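Local atomic coordinates of Succinylglutamatedesuccinylase/aspartoacylase (Rhodobacter sphaeroides 2.4.1, PDB entry 3CDX), a protein that probably hydrolyses amide bonds in small acylated amino acids or related compounds, using a bound metal ion, as its succinylglutamate desuccinylase and aspartoacylase relatives do. Residues A[9-14]-A[27-32]; A[142-147]-A[207-212]; A[160-165]-A[212-217]. All blocks are in the same frame, centred on the assembly; numbering follows the deposited sequence.

Contact 1 of 3, residues A[9-14]-A[27-32]; sequences SRIACD and ARAPLS
At the edge of the sheet, A12 in the N-terminal segment 9-14 forms a single antiparallel beta bridge with R28 of strand 21-30. The two form a hydrogen-bonded pair: A12 N donates to R28 O at 3.0 Å, and R28 N donates to A12 O at 2.7 Å. On the partly exposed side, the R28 chain bends at chi3 (-64°) and brings its guanidinium to the carboxylate of D14. This is a salt bridge, with D14 OD2 3.0 Å from R28 NH2 and at the guanidinium edge; the two planes are 39° apart, and the individual hydrogen bonds are weak. Charged residues suit this partly exposed side, where solvent can reach their polar ends. On the inner side, small alanines let I11 lie close: I11 CG2 meets A27 CB at 3.7 Å, I11 CD1 reaches A29 CB, and F133 of helix 126-138 also touches I11. Beyond the bridge, P30, which has no N-H to offer another strand, sets CB and CG over one face of the R10 guanidinium, toward its rim, R10 NH2 lying 3.6 Å from P30 CB. A single antiparallel bridge thus lays the N-terminal segment along strand 21-30, whose other side pairs with strand 40-50.

Contact 2 of 3, residues A[142-147]-A[207-212]; sequences ADISVD and GIVSLG
I144, S145, V146 and D147 pair in parallel with V209, S210, L211 and G212, and the main chain carries the contact. S145 N donates to V209 O (2.9 Å), L211 N to S145 O (2.9 Å) and D147 N to L211 O (3.0 Å), each nearly straight; S145 bonds both V209 and L211, the residues flanking its partner S210, as in any parallel ladder. The ladder begins with a weak bond from V209 N to D143 O. These are neighbouring strands in the central sheet of the zinc-exopeptidase-like catalytic domain, and beta-branched I144, V146 and V209 favour this extended backbone.

The apolar contacts lie chiefly on the face of I144, V146, V209 and L211. With CG1 anti to its backbone N (chi1 -179°), I144 extends that branch to V209 CG1, 3.8 Å away; A178 and A179 of helix 169-182 pack against I144 and L211. Ahead of the strands, I208 lays CG1 beside A142 O and turns CG2 toward D143 O, 3.6 Å away.

Polar groups occupy the other face. One water joins S145 OG and S210 OG, 2.9 Å from each, and donates to L211 O; small serines suit this buried spot, where V203 of helix 199-205 touches both. Further along, D147 OD2 accepts from NE2 of the calcium ligand H149 and OD1 bonds T59 OG1, placing D147 as a second-shell residue that probably orients and polarises the histidine.

Contact 3 of 3, residues A[160-165]-A[212-217]; sequences STNMHY and GTELGG
N162 lies across G212 on an antiparallel pair of strands, and its side chain folds back over the partner's backbone. From CB, the first torsion (chi1 56°) sets CG between the backbone N and the carbonyl carbon, turning the amide toward the other strand. CG comes 3.8 Å from G212 CA, and OD1 approaches that same CA at 3.3 Å, a closeness that suits glycine, which has no CB to obstruct it. ND2 continues to T213 C at 3.5 Å and touches E214 CG; it also makes a weak hydrogen bond to a water that lies 3.3 Å from T213 O and may donate to it. In the backbone, N162 N donates to G212 O and G212 N to N162 O, both at 2.9 Å, a hydrogen-bonded pair. The next such pair is S160 with E214: E214 N meets S160 O at 2.9 Å, while the return bond from S160 N is weak. T161 and T213 form the non-hydrogen-bonded pair between them, and their hydroxyls bond N187 OD1 and the backbone N of H149 respectively. Strand 160-163 runs between 209-214 and 186-189, with T161 against A179 and F182 of helix 169-182, while E214, ending its strand, packs on the calcium ligand H149, beside the metal site.

Overall arrangement
Contacts 2 and 3 are built on the same strand, 209-214, and share G212: its earlier part pairs in parallel with 144-148, its later part in antiparallel fashion with 160-163. Their centres are 13 Å apart, and they meet where D147 O lies 3.2 Å from T213 N, a probable hydrogen bond. Both lead to the calcium site of H63, E66 and H149. The side chain of E214 comes about 5 Å from the ion and that of D147 about 7 Å. Contact 1 stands apart, its centre about 24 Å from that of contact 2 and 29 Å from that of contact 3, at the periphery near a second subunit and away from the metal.

Contact 1 of 3, residues A[9-14]-A[27-32]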
loop_
_atom_site.group_PDB
_atom_site.type_symbol
_atom_site.label_atom_id
_atom_site.label_comp_id
_atom_site.label_asym_id
_atom_site.label_seq_id
_atom_site.Cartn_x
_atom_site.Cartn_y
_atom_site.Cartn_z
ATOM N N SER A 9 22.611 -8.588 -21.882
ATOM C CA SER A 9 21.153 -8.278 -21.519
ATOM C C SER A 9 20.147 -9.439 -21.542
ATOM O O SER A 9 20.072 -10.211 -22.494
ATOM C CB SER A 9 20.572 -7.101 -22.340
ATOM O OG SER A 9 19.344 -6.650 -21.764
ATOM N N ARG A 10 19.329 -9.498 -20.500
ATOM C CA ARG A 10 18.177 -10.406 -20.456
ATOM C C ARG A 10 17.018 -9.873 -21.329
ATOM O O ARG A 10 16.087 -10.622 -21.666
ATOM C CB ARG A 10 17.692 -10.562 -19.018
ATOM C CG ARG A 10 18.759 -11.026 -17.991
ATOM C CD ARG A 10 18.159 -11.084 -16.568
ATOM N NE ARG A 10 16.991 -11.999 -16.574
ATOM C CZ ARG A 10 15.876 -11.840 -15.852
ATOM N NH1 ARG A 10 15.747 -10.809 -15.004
ATOM N NH2 ARG A 10 14.889 -12.717 -15.982
ATOM N N ILE A 11 17.056 -8.583 -21.667
ATOM C CA ILE A 11 16.060 -7.988 -22.556
ATOM C C ILE A 11 16.327 -8.470 -23.979
ATOM O O ILE A 11 17.398 -8.246 -24.507
ATOM C CB ILE A 11 16.057 -6.428 -22.496
ATOM C CG1 ILE A 11 15.951 -5.967 -21.043
ATOM C CG2 ILE A 11 14.937 -5.850 -23.405
ATOM C CD1 ILE A 11 15.459 -4.537 -20.841
ATOM N N ALA A 12 15.358 -9.141 -24.587
ATOM C CA ALA A 12 15.570 -9.779 -25.874
ATOM C C ALA A 12 15.036 -8.884 -26.981
ATOM O O ALA A 12 13.967 -8.297 -26.836
ATOM C CB ALA A 12 14.853 -11.147 -25.909
ATOM N N CYS A 13 15.766 -8.796 -28.083
ATOM C CA CYS A 13 15.283 -8.087 -29.257
ATOM C C CYS A 13 15.760 -8.843 -30.477
ATOM O O CYS A 13 16.925 -9.233 -30.557
ATOM C CB CYS A 13 15.799 -6.644 -29.285
ATOM S SG CYS A 13 15.069 -5.581 -30.522
ATOM N N ASP A 14 14.848 -9.056 -31.422
ATOM C CA ASP A 14 15.175 -9.777 -32.668
ATOM C C ASP A 14 15.462 -8.845 -33.854
ATOM O O ASP A 14 15.779 -9.310 -34.935
ATOM C CB ASP A 14 14.043 -10.757 -33.026
ATOM C CG ASP A 14 13.813 -11.801 -31.943
ATOM O OD1 ASP A 14 14.803 -12.304 -31.325
ATOM O OD2 ASP A 14 12.638 -12.116 -31.695
ATOM N N ALA A 27 11.330 -4.784 -27.985
ATOM C CA ALA A 27 12.248 -5.552 -27.146
ATOM C C ALA A 27 11.434 -6.147 -26.011
ATOM O O ALA A 27 10.610 -5.471 -25.436
ATOM C CB ALA A 27 13.391 -4.686 -26.616
ATOM N N ARG A 28 11.687 -7.399 -25.668
ATOM C CA ARG A 28 10.902 -8.095 -24.655
ATOM C C ARG A 28 11.664 -8.112 -23.347
ATOM O O ARG A 28 12.673 -8.838 -23.207
ATOM C CB ARG A 28 10.597 -9.529 -25.119
ATOM C CG ARG A 28 9.859 -9.580 -26.436
ATOM C CD ARG A 28 9.645 -11.008 -26.978
ATOM N NE ARG A 28 10.869 -11.768 -27.325
ATOM C CZ ARG A 28 11.575 -11.625 -28.453
ATOM N NH1 ARG A 28 11.231 -10.722 -29.360
ATOM N NH2 ARG A 28 12.651 -12.373 -28.665
ATOM N N ALA A 29 11.219 -7.292 -22.404
ATOM C CA ALA A 29 11.904 -7.173 -21.131
ATOM C C ALA A 29 11.243 -8.091 -20.124
ATOM O O ALA A 29 10.014 -7.947 -19.870
ATOM C CB ALA A 29 11.868 -5.739 -20.627
ATOM N N PRO A 30 12.039 -9.008 -19.517
ATOM C CA PRO A 30 11.458 -9.936 -18.512
ATOM C C PRO A 30 10.942 -9.161 -17.313
ATOM O O PRO A 30 11.615 -8.234 -16.847
ATOM C CB PRO A 30 12.640 -10.831 -18.083
ATOM C CG PRO A 30 13.764 -10.541 -19.007
ATOM C CD PRO A 30 13.504 -9.177 -19.650
ATOM N N LEU A 31 9.753 -9.534 -16.823
ATOM C CA LEU A 31 9.166 -8.867 -15.654
ATOM C C LEU A 31 8.320 -9.860 -14.818
ATOM O O LEU A 31 7.127 -10.117 -15.129
ATOM C CB LEU A 31 8.360 -7.638 -16.072
ATOM C CG LEU A 31 8.077 -6.494 -15.065
ATOM C CD1 LEU A 31 7.653 -5.256 -15.809
ATOM C CD2 LEU A 31 6.997 -6.841 -14.070
ATOM N N SER A 32 8.969 -10.409 -13.786
ATOM C CA SER A 32 8.430 -11.403 -12.875
ATOM C C SER A 32 7.334 -10.822 -11.965
ATOM O O SER A 32 7.596 -9.896 -11.194
ATOM C CB SER A 32 9.588 -11.968 -12.041
ATOM O OG SER A 32 9.199 -13.100 -11.275
#

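Contact 2 of 3, residues A[142-147]-A[207-212]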
loop_
_atom_site.group_PDB
_atom_site.type_symbol
_atom_site.label_atom_id
_atom_site.label_comp_id
_atom_site.label_asym_id
_atom_site.label_seq_id
_atom_site.Cartn_x
_atom_site.Cartn_y
_atom_site.Cartn_z
ATOM N N ALA A 142 24.506 4.920 -31.980
ATOM C CA ALA A 142 24.159 6.306 -32.337
ATOM C C ALA A 142 25.326 7.234 -32.565
ATOM O O ALA A 142 26.324 7.174 -31.869
ATOM C CB ALA A 142 23.256 6.930 -31.269
ATOM N N ASP A 143 25.110 8.152 -33.501
ATOM C CA ASP A 143 25.969 9.290 -33.776
ATOM C C ASP A 143 25.441 10.524 -33.052
ATOM O O ASP A 143 26.211 11.405 -32.620
ATOM C CB ASP A 143 25.956 9.510 -35.296
ATOM C CG ASP A 143 26.657 8.377 -36.010
ATOM O OD1 ASP A 143 27.858 8.223 -35.772
ATOM O OD2 ASP A 143 26.019 7.585 -36.714
ATOM N N ILE A 144 24.110 10.585 -32.931
ATOM C CA ILE A 144 23.478 11.617 -32.111
ATOM C C ILE A 144 22.258 11.036 -31.378
ATOM O O ILE A 144 21.557 10.199 -31.919
ATOM C CB ILE A 144 23.089 12.868 -32.963
ATOM C CG1 ILE A 144 22.445 13.952 -32.067
ATOM C CG2 ILE A 144 22.179 12.465 -34.123
ATOM C CD1 ILE A 144 22.127 15.212 -32.790
ATOM N N SER A 145 22.005 11.544 -30.168
ATOM C CA SER A 145 20.800 11.207 -29.401
ATOM C C SER A 145 20.007 12.453 -29.023
ATOM O O SER A 145 20.576 13.471 -28.578
ATOM C CB SER A 145 21.168 10.405 -28.134
ATOM O OG SER A 145 20.209 10.589 -27.072
ATOM N N VAL A 146 18.698 12.363 -29.240
ATOM C CA VAL A 146 17.727 13.317 -28.693
ATOM C C VAL A 146 16.844 12.540 -27.682
ATOM O O VAL A 146 16.105 11.630 -28.029
ATOM C CB VAL A 146 16.853 14.032 -29.760
ATOM C CG1 VAL A 146 16.029 15.166 -29.104
ATOM C CG2 VAL A 146 17.739 14.609 -30.923
ATOM N N ASP A 147 17.000 12.877 -26.417
ATOM C CA ASP A 147 16.231 12.246 -25.359
ATOM C C ASP A 147 15.151 13.239 -24.933
ATOM O O ASP A 147 15.434 14.336 -24.411
ATOM C CB ASP A 147 17.185 11.769 -24.216
ATOM C CG ASP A 147 16.465 10.966 -23.126
ATOM O OD1 ASP A 147 15.434 10.276 -23.397
ATOM O OD2 ASP A 147 16.927 11.083 -21.970
ATOM N N GLY A 207 30.739 9.993 -25.688
ATOM C CA GLY A 207 31.171 11.002 -26.662
ATOM C C GLY A 207 30.286 11.147 -27.889
ATOM O O GLY A 207 30.748 11.543 -28.960
ATOM N N ILE A 208 29.010 10.806 -27.730
ATOM C CA ILE A 208 27.963 10.954 -28.757
ATOM C C ILE A 208 27.303 12.322 -28.535
ATOM O O ILE A 208 27.158 12.752 -27.392
ATOM C CB ILE A 208 26.913 9.786 -28.554
ATOM C CG1 ILE A 208 27.569 8.419 -28.839
ATOM C CG2 ILE A 208 25.604 10.005 -29.333
ATOM C CD1 ILE A 208 26.930 7.229 -28.100
ATOM N N VAL A 209 26.935 13.023 -29.605
ATOM C CA VAL A 209 26.202 14.296 -29.465
ATOM C C VAL A 209 24.860 14.054 -28.746
ATOM O O VAL A 209 24.084 13.214 -29.150
ATOM C CB VAL A 209 25.965 14.981 -30.815
ATOM C CG1 VAL A 209 25.143 16.210 -30.633
ATOM C CG2 VAL A 209 27.337 15.337 -31.488
ATOM N N SER A 210 24.628 14.767 -27.656
ATOM C CA SER A 210 23.466 14.524 -26.816
ATOM C C SER A 210 22.649 15.820 -26.650
ATOM O O SER A 210 23.181 16.859 -26.199
ATOM C CB SER A 210 23.980 14.017 -25.456
ATOM O OG SER A 210 23.013 14.081 -24.432
ATOM N N LEU A 211 21.371 15.752 -27.027
ATOM C CA LEU A 211 20.381 16.790 -26.732
ATOM C C LEU A 211 19.324 16.254 -25.774
ATOM O O LEU A 211 18.902 15.104 -25.886
ATOM C CB LEU A 211 19.674 17.243 -28.016
ATOM C CG LEU A 211 20.390 18.184 -28.980
ATOM C CD1 LEU A 211 19.404 18.573 -30.135
ATOM C CD2 LEU A 211 20.924 19.432 -28.233
ATOM N N GLY A 212 18.884 17.094 -24.849
ATOM C CA GLY A 212 17.694 16.812 -24.054
ATOM C C GLY A 212 16.620 17.762 -24.555
ATOM O O GLY A 212 16.942 18.702 -25.304
HETATM O O HOH W 1 20.589 12.856 -25.378
#

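Contact 3 of 3, residues A[160-165]-A[212-217]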
loop_
_atom_site.group_PDB
_atom_site.type_symbol
_atom_site.label_atom_id
_atom_site.label_comp_id
_atom_site.label_asym_id
_atom_site.label_seq_id
_atom_site.Cartn_x
_atom_site.Cartn_y
_atom_site.Cartn_z
ATOM N N SER A 160 11.877 23.944 -24.846
ATOM C CA SER A 160 13.304 24.178 -24.919
ATOM C C SER A 160 14.031 22.872 -25.160
ATOM O O SER A 160 13.462 21.777 -24.903
ATOM C CB SER A 160 13.769 24.751 -23.579
ATOM O OG SER A 160 13.244 23.975 -22.499
ATOM N N THR A 161 15.277 22.985 -25.643
ATOM C CA THR A 161 16.223 21.875 -25.677
ATOM C C THR A 161 17.182 22.168 -24.556
ATOM O O THR A 161 17.184 23.270 -23.996
ATOM C CB THR A 161 17.038 21.752 -27.014
ATOM O OG1 THR A 161 17.612 23.024 -27.349
ATOM C CG2 THR A 161 16.165 21.333 -28.153
ATOM N N ASN A 162 18.008 21.187 -24.224
ATOM C CA ASN A 162 19.036 21.388 -23.203
ATOM C C ASN A 162 20.244 20.521 -23.487
ATOM O O ASN A 162 20.181 19.592 -24.291
ATOM C CB ASN A 162 18.511 21.139 -21.789
ATOM C CG ASN A 162 17.917 19.754 -21.638
ATOM O OD1 ASN A 162 18.633 18.768 -21.565
ATOM N ND2 ASN A 162 16.618 19.686 -21.597
ATOM N N MET A 163 21.349 20.877 -22.849
ATOM C CA MET A 163 22.636 20.210 -23.015
ATOM C C MET A 163 23.492 20.679 -21.837
ATOM O O MET A 163 23.258 21.767 -21.289
ATOM C CB MET A 163 23.290 20.584 -24.363
ATOM C CG MET A 163 23.257 22.071 -24.697
ATOM S SD MET A 163 24.075 22.591 -26.231
ATOM C CE MET A 163 25.709 22.362 -25.557
ATOM N N HIS A 164 24.461 19.867 -21.437
ATOM C CA HIS A 164 25.476 20.329 -20.474
ATOM C C HIS A 164 26.511 21.195 -21.170
ATOM O O HIS A 164 26.593 21.225 -22.410
ATOM C CB HIS A 164 26.139 19.149 -19.778
ATOM C CG HIS A 164 25.175 18.295 -19.037
ATOM N ND1 HIS A 164 25.048 16.945 -19.263
ATOM C CD2 HIS A 164 24.247 18.612 -18.105
ATOM C CE1 HIS A 164 24.100 16.456 -18.484
ATOM N NE2 HIS A 164 23.591 17.450 -17.775
ATOM N N TYR A 165 27.288 21.923 -20.375
ATOM C CA TYR A 165 28.429 22.621 -20.925
ATOM C C TYR A 165 29.486 21.537 -21.112
ATOM O O TYR A 165 29.747 20.730 -20.207
ATOM C CB TYR A 165 28.914 23.711 -19.973
ATOM C CG TYR A 165 30.016 24.593 -20.545
ATOM C CD1 TYR A 165 29.711 25.627 -21.426
ATOM C CD2 TYR A 165 31.359 24.392 -20.204
ATOM C CE1 TYR A 165 30.688 26.438 -21.951
ATOM C CE2 TYR A 165 32.357 25.210 -20.736
ATOM C CZ TYR A 165 32.002 26.233 -21.612
ATOM O OH TYR A 165 32.949 27.066 -22.170
ATOM N N GLY A 212 18.884 17.094 -24.849
ATOM C CA GLY A 212 17.694 16.812 -24.054
ATOM C C GLY A 212 16.620 17.762 -24.555
ATOM O O GLY A 212 16.942 18.702 -25.304
ATOM N N THR A 213 15.366 17.514 -24.139
ATOM C CA THR A 213 14.276 18.501 -24.246
ATOM C C THR A 213 13.532 18.705 -22.933
ATOM O O THR A 213 13.569 17.840 -22.045
ATOM C CB THR A 213 13.265 18.165 -25.350
ATOM O OG1 THR A 213 12.378 17.132 -24.914
ATOM C CG2 THR A 213 13.968 17.710 -26.629
ATOM N N GLU A 214 12.952 19.906 -22.771
ATOM C CA GLU A 214 11.934 20.155 -21.785
ATOM C C GLU A 214 10.767 20.800 -22.536
ATOM O O GLU A 214 10.816 21.980 -22.918
ATOM C CB GLU A 214 12.473 21.003 -20.630
ATOM C CG GLU A 214 13.585 20.327 -19.734
ATOM C CD GLU A 214 13.154 18.999 -19.073
ATOM O OE1 GLU A 214 11.942 18.714 -18.993
ATOM O OE2 GLU A 214 14.039 18.241 -18.607
ATOM N N LEU A 215 9.739 20.003 -22.768
ATOM C CA LEU A 215 8.624 20.369 -23.627
ATOM C C LEU A 215 7.298 20.456 -22.886
ATOM O O LEU A 215 6.262 20.233 -23.469
ATOM C CB LEU A 215 8.522 19.376 -24.816
ATOM C CG LEU A 215 9.658 19.396 -25.871
ATOM C CD1 LEU A 215 9.548 18.230 -26.857
ATOM C CD2 LEU A 215 9.753 20.748 -26.642
ATOM N N GLY A 216 7.329 20.793 -21.599
ATOM C CA GLY A 216 6.100 21.009 -20.859
ATOM C C GLY A 216 6.108 20.405 -19.474
ATOM O O GLY A 216 7.133 20.430 -18.763
ATOM N N GLY A 217 4.956 19.880 -19.066
ATOM C CA GLY A 217 4.798 19.465 -17.676
ATOM C C GLY A 217 3.385 19.704 -17.176
ATOM O O GLY A 217 2.440 19.541 -17.932
HETATM O O HOH W 2 16.182 16.572 -20.523
#